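Local coordinates for protein putative N-acetylneuraminate lyase ([Ruminococcus] gnavus ATCC 29149, PDB 6RB7) that is a putative lyase of the dihydrodipicolinate synthetase family, built on a (beta/alpha)8 barrel, at residues 94-99 with 107-112. Sequence-based numbering, arbitrary orientation.
Sequences IVLENV and LTVIAH
The carbonyl oxygen of I94 is gripped twice by N98: the backbone N of N98 donates the usual helical bond to I94 O at 3.1 Å, and its side-chain ND2 donates a second to the same oxygen at 2.9 Å. The two donors arrive from opposite faces of the carbonyl plane, ND2 lying well above it, with an N-H...O angle of 153°. N98 OD1 in turn accepts from Q61 NE2, so the amide ties this helix to helix 57-70. The contacts with strand 108-112 are made by apolar side chains, and no hydrogen bond joins the two segments. L96 supplies the larger share of the helix side, in two of the three contacts. Its CG stands anti to the backbone N (chi1 -177°), and both of its methyls take part: CD2 rests on A111 CB at 4.0 Å, while CD1 meets V109 CG1 at 4.0 Å and also lies 4.2 Å from A111 CB. The principle illustrated is the right-handed beta-alpha-beta unit of a TIM barrel, here strand 74-77, helix 89-103 and strand 108-112; over the short segments 94-99 and 108-112 the axes run antiparallel at 175° and come within 10.5 Å. Alternation along the strand sends V109 and A111 toward the helix and I110 away from it. One turn beyond L96, V99 adds a looser touch, CG1 to V109 CG2 at 4.5 Å. Neighbouring elements enclose the layer: A128 of helix 118-130 packs against both L96 and A111, V77 of the preceding strand against V109, and V60 and T64 against V99.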
ATOM      1  N   ILE A  94     -19.271  31.428  -5.185  1.00 13.67           N
ATOM      2  CA  ILE A  94     -20.738  31.555  -5.014  1.00 16.94           C
ATOM      3  C   ILE A  94     -21.168  30.830  -3.730  1.00 15.04           C
ATOM      4  O   ILE A  94     -21.934  31.390  -2.933  1.00 14.34           O
ATOM      5  CB  ILE A  94     -21.477  31.083  -6.261  1.00 15.71           C
ATOM      6  CG1 ILE A  94     -21.159  32.057  -7.420  1.00 18.36           C
ATOM      7  CG2 ILE A  94     -22.974  30.983  -5.973  1.00 16.21           C
ATOM      8  CD1 ILE A  94     -21.584  31.554  -8.747  1.00 22.29           C
ATOM      9  N   VAL A  95     -20.640  29.630  -3.482  1.00 12.58           N
ATOM     10  CA  VAL A  95     -21.017  28.925  -2.247  1.00 12.37           C
ATOM     11  C   VAL A  95     -20.657  29.788  -1.035  1.00 14.68           C
ATOM     12  O   VAL A  95     -21.499  29.998  -0.144  1.00 13.59           O
ATOM     13  CB  VAL A  95     -20.350  27.533  -2.165  1.00 13.50           C
ATOM     14  CG1 VAL A  95     -20.526  26.931  -0.803  1.00 13.54           C
ATOM     15  CG2 VAL A  95     -20.871  26.615  -3.266  1.00 12.91           C
ATOM     16  N   LEU A  96     -19.408  30.243  -0.952  1.00 12.33           N
ATOM     17  CA  LEU A  96     -18.947  30.915   0.276  1.00 12.29           C
ATOM     18  C   LEU A  96     -19.695  32.263   0.448  1.00 13.74           C
ATOM     19  O   LEU A  96     -20.057  32.580   1.573  1.00 14.85           O
ATOM     20  CB  LEU A  96     -17.441  31.097   0.265  1.00 12.31           C
ATOM     21  CG  LEU A  96     -16.874  31.711   1.531  1.00 13.55           C
ATOM     22  CD1 LEU A  96     -17.106  30.784   2.750  1.00 15.93           C
ATOM     23  CD2 LEU A  96     -15.392  31.972   1.348  1.00 14.67           C
ATOM     24  N   GLU A  97     -19.922  32.975  -0.639  1.00 15.76           N
ATOM     25  CA  GLU A  97     -20.686  34.246  -0.559  1.00 14.78           C
ATOM     26  C   GLU A  97     -22.055  33.993   0.055  1.00 14.98           C
ATOM     27  O   GLU A  97     -22.476  34.791   0.894  1.00 16.71           O
ATOM     28  CB  GLU A  97     -20.794  34.859  -1.952  1.00 16.71           C
ATOM     29  CG  GLU A  97     -19.494  35.442  -2.402  1.00 18.73           C
ATOM     30  CD  GLU A  97     -19.422  35.815  -3.879  1.00 30.86           C
ATOM     31  OE1 GLU A  97     -20.428  35.656  -4.587  1.00 30.75           O
ATOM     32  OE2 GLU A  97     -18.331  36.212  -4.337  1.00 23.28           O
ATOM     33  N   ASN A  98     -22.743  32.935  -0.357  1.00 14.61           N
ATOM     34  CA  ASN A  98     -24.107  32.632   0.125  1.00 14.53           C
ATOM     35  C   ASN A  98     -24.086  32.102   1.552  1.00 16.64           C
ATOM     36  O   ASN A  98     -25.006  32.404   2.300  1.00 18.05           O
ATOM     37  CB  ASN A  98     -24.839  31.783  -0.886  1.00 14.18           C
ATOM     38  CG  ASN A  98     -25.279  32.642  -2.066  1.00 17.85           C
ATOM     39  OD1 ASN A  98     -26.242  33.411  -1.922  1.00 18.98           O
ATOM     40  ND2 ASN A  98     -24.559  32.563  -3.186  1.00 17.44           N
ATOM     41  N   VAL A  99     -23.050  31.390   1.972  1.00 12.89           N
ATOM     42  CA  VAL A  99     -22.908  31.047   3.410  1.00 14.33           C
ATOM     43  C   VAL A  99     -22.796  32.324   4.233  1.00 16.61           C
ATOM     44  O   VAL A  99     -23.497  32.499   5.247  1.00 15.84           O
ATOM     45  CB  VAL A  99     -21.693  30.114   3.633  1.00 13.31           C
ATOM     46  CG1 VAL A  99     -21.425  29.971   5.133  1.00 14.23           C
ATOM     47  CG2 VAL A  99     -21.948  28.776   2.949  1.00 15.03           C
ATOM     48  N   LEU A 107     -21.812  31.260  13.082  1.00 16.38           N
ATOM     49  CA  LEU A 107     -21.016  30.049  12.770  1.00 16.63           C
ATOM     50  C   LEU A 107     -19.557  30.440  12.667  1.00 15.14           C
ATOM     51  O   LEU A 107     -19.250  31.414  11.966  1.00 14.81           O
ATOM     52  CB  LEU A 107     -21.457  29.423  11.443  1.00 16.95           C
ATOM     53  CG  LEU A 107     -22.862  28.830  11.431  1.00 16.34           C
ATOM     54  CD1 LEU A 107     -23.307  28.602  10.027  1.00 15.18           C
ATOM     55  CD2 LEU A 107     -22.898  27.528  12.235  1.00 17.61           C
ATOM     56  N   THR A 108     -18.682  29.600  13.201  1.00 13.70           N
ATOM     57  CA  THR A 108     -17.261  29.660  12.823  1.00 12.24           C
ATOM     58  C   THR A 108     -17.206  29.168  11.376  1.00 14.17           C
ATOM     59  O   THR A 108     -17.794  28.108  11.088  1.00 15.46           O
ATOM     60  CB  THR A 108     -16.402  28.822  13.748  1.00 13.27           C
ATOM     61  OG1 THR A 108     -16.526  29.349  15.078  1.00 14.26           O
ATOM     62  CG2 THR A 108     -14.948  28.795  13.338  1.00 13.60           C
ATOM     63  N   VAL A 109     -16.544  29.877  10.486  1.00 12.63           N
ATOM     64  CA  VAL A 109     -16.503  29.484   9.065  1.00 12.34           C
ATOM     65  C   VAL A 109     -15.067  29.158   8.701  1.00 12.62           C
ATOM     66  O   VAL A 109     -14.191  30.059   8.789  1.00 13.36           O
ATOM     67  CB  VAL A 109     -17.124  30.524   8.124  1.00 15.32           C
ATOM     68  CG1 VAL A 109     -16.977  30.087   6.676  1.00 14.77           C
ATOM     69  CG2 VAL A 109     -18.579  30.759   8.479  1.00 15.85           C
ATOM     70  N   ILE A 110     -14.832  27.911   8.291  1.00 12.19           N
ATOM     71  CA  ILE A 110     -13.530  27.480   7.757  1.00 12.96           C
ATOM     72  C   ILE A 110     -13.751  27.220   6.274  1.00 11.48           C
ATOM     73  O   ILE A 110     -14.600  26.379   5.927  1.00 13.21           O
ATOM     74  CB  ILE A 110     -13.032  26.215   8.469  1.00 11.68           C
ATOM     75  CG1 ILE A 110     -12.930  26.380   9.983  1.00 12.62           C
ATOM     76  CG2 ILE A 110     -11.715  25.764   7.836  1.00 12.26           C
ATOM     77  CD1 ILE A 110     -12.620  25.094  10.720  1.00 13.86           C
ATOM     78  N   ALA A 111     -13.066  27.962   5.417  1.00 11.18           N
ATOM     79  CA  ALA A 111     -13.196  27.830   3.948  1.00 10.18           C
ATOM     80  C   ALA A 111     -12.007  27.038   3.400  1.00 10.14           C
ATOM     81  O   ALA A 111     -10.884  27.491   3.472  1.00 11.42           O
ATOM     82  CB  ALA A 111     -13.281  29.174   3.295  1.00 12.36           C
ATOM     83  N   HIS A 112     -12.271  25.821   2.945  1.00 10.52           N
ATOM     84  CA  HIS A 112     -11.274  25.010   2.227  1.00 11.22           C
ATOM     85  C   HIS A 112     -11.057  25.629   0.859  1.00  9.85           C
ATOM     86  O   HIS A 112     -12.039  25.749   0.098  1.00 10.35           O
ATOM     87  CB  HIS A 112     -11.730  23.561   2.142  1.00 10.76           C
ATOM     88  CG  HIS A 112     -10.715  22.743   1.397  1.00 10.29           C
ATOM     89  ND1 HIS A 112     -10.943  22.304   0.113  1.00 10.67           N
ATOM     90  CD2 HIS A 112      -9.453  22.389   1.725  1.00 10.10           C
ATOM     91  CE1 HIS A 112      -9.862  21.631  -0.283  1.00 11.49           C
ATOM     92  NE2 HIS A 112      -8.900  21.718   0.668  1.00 10.44           N
TER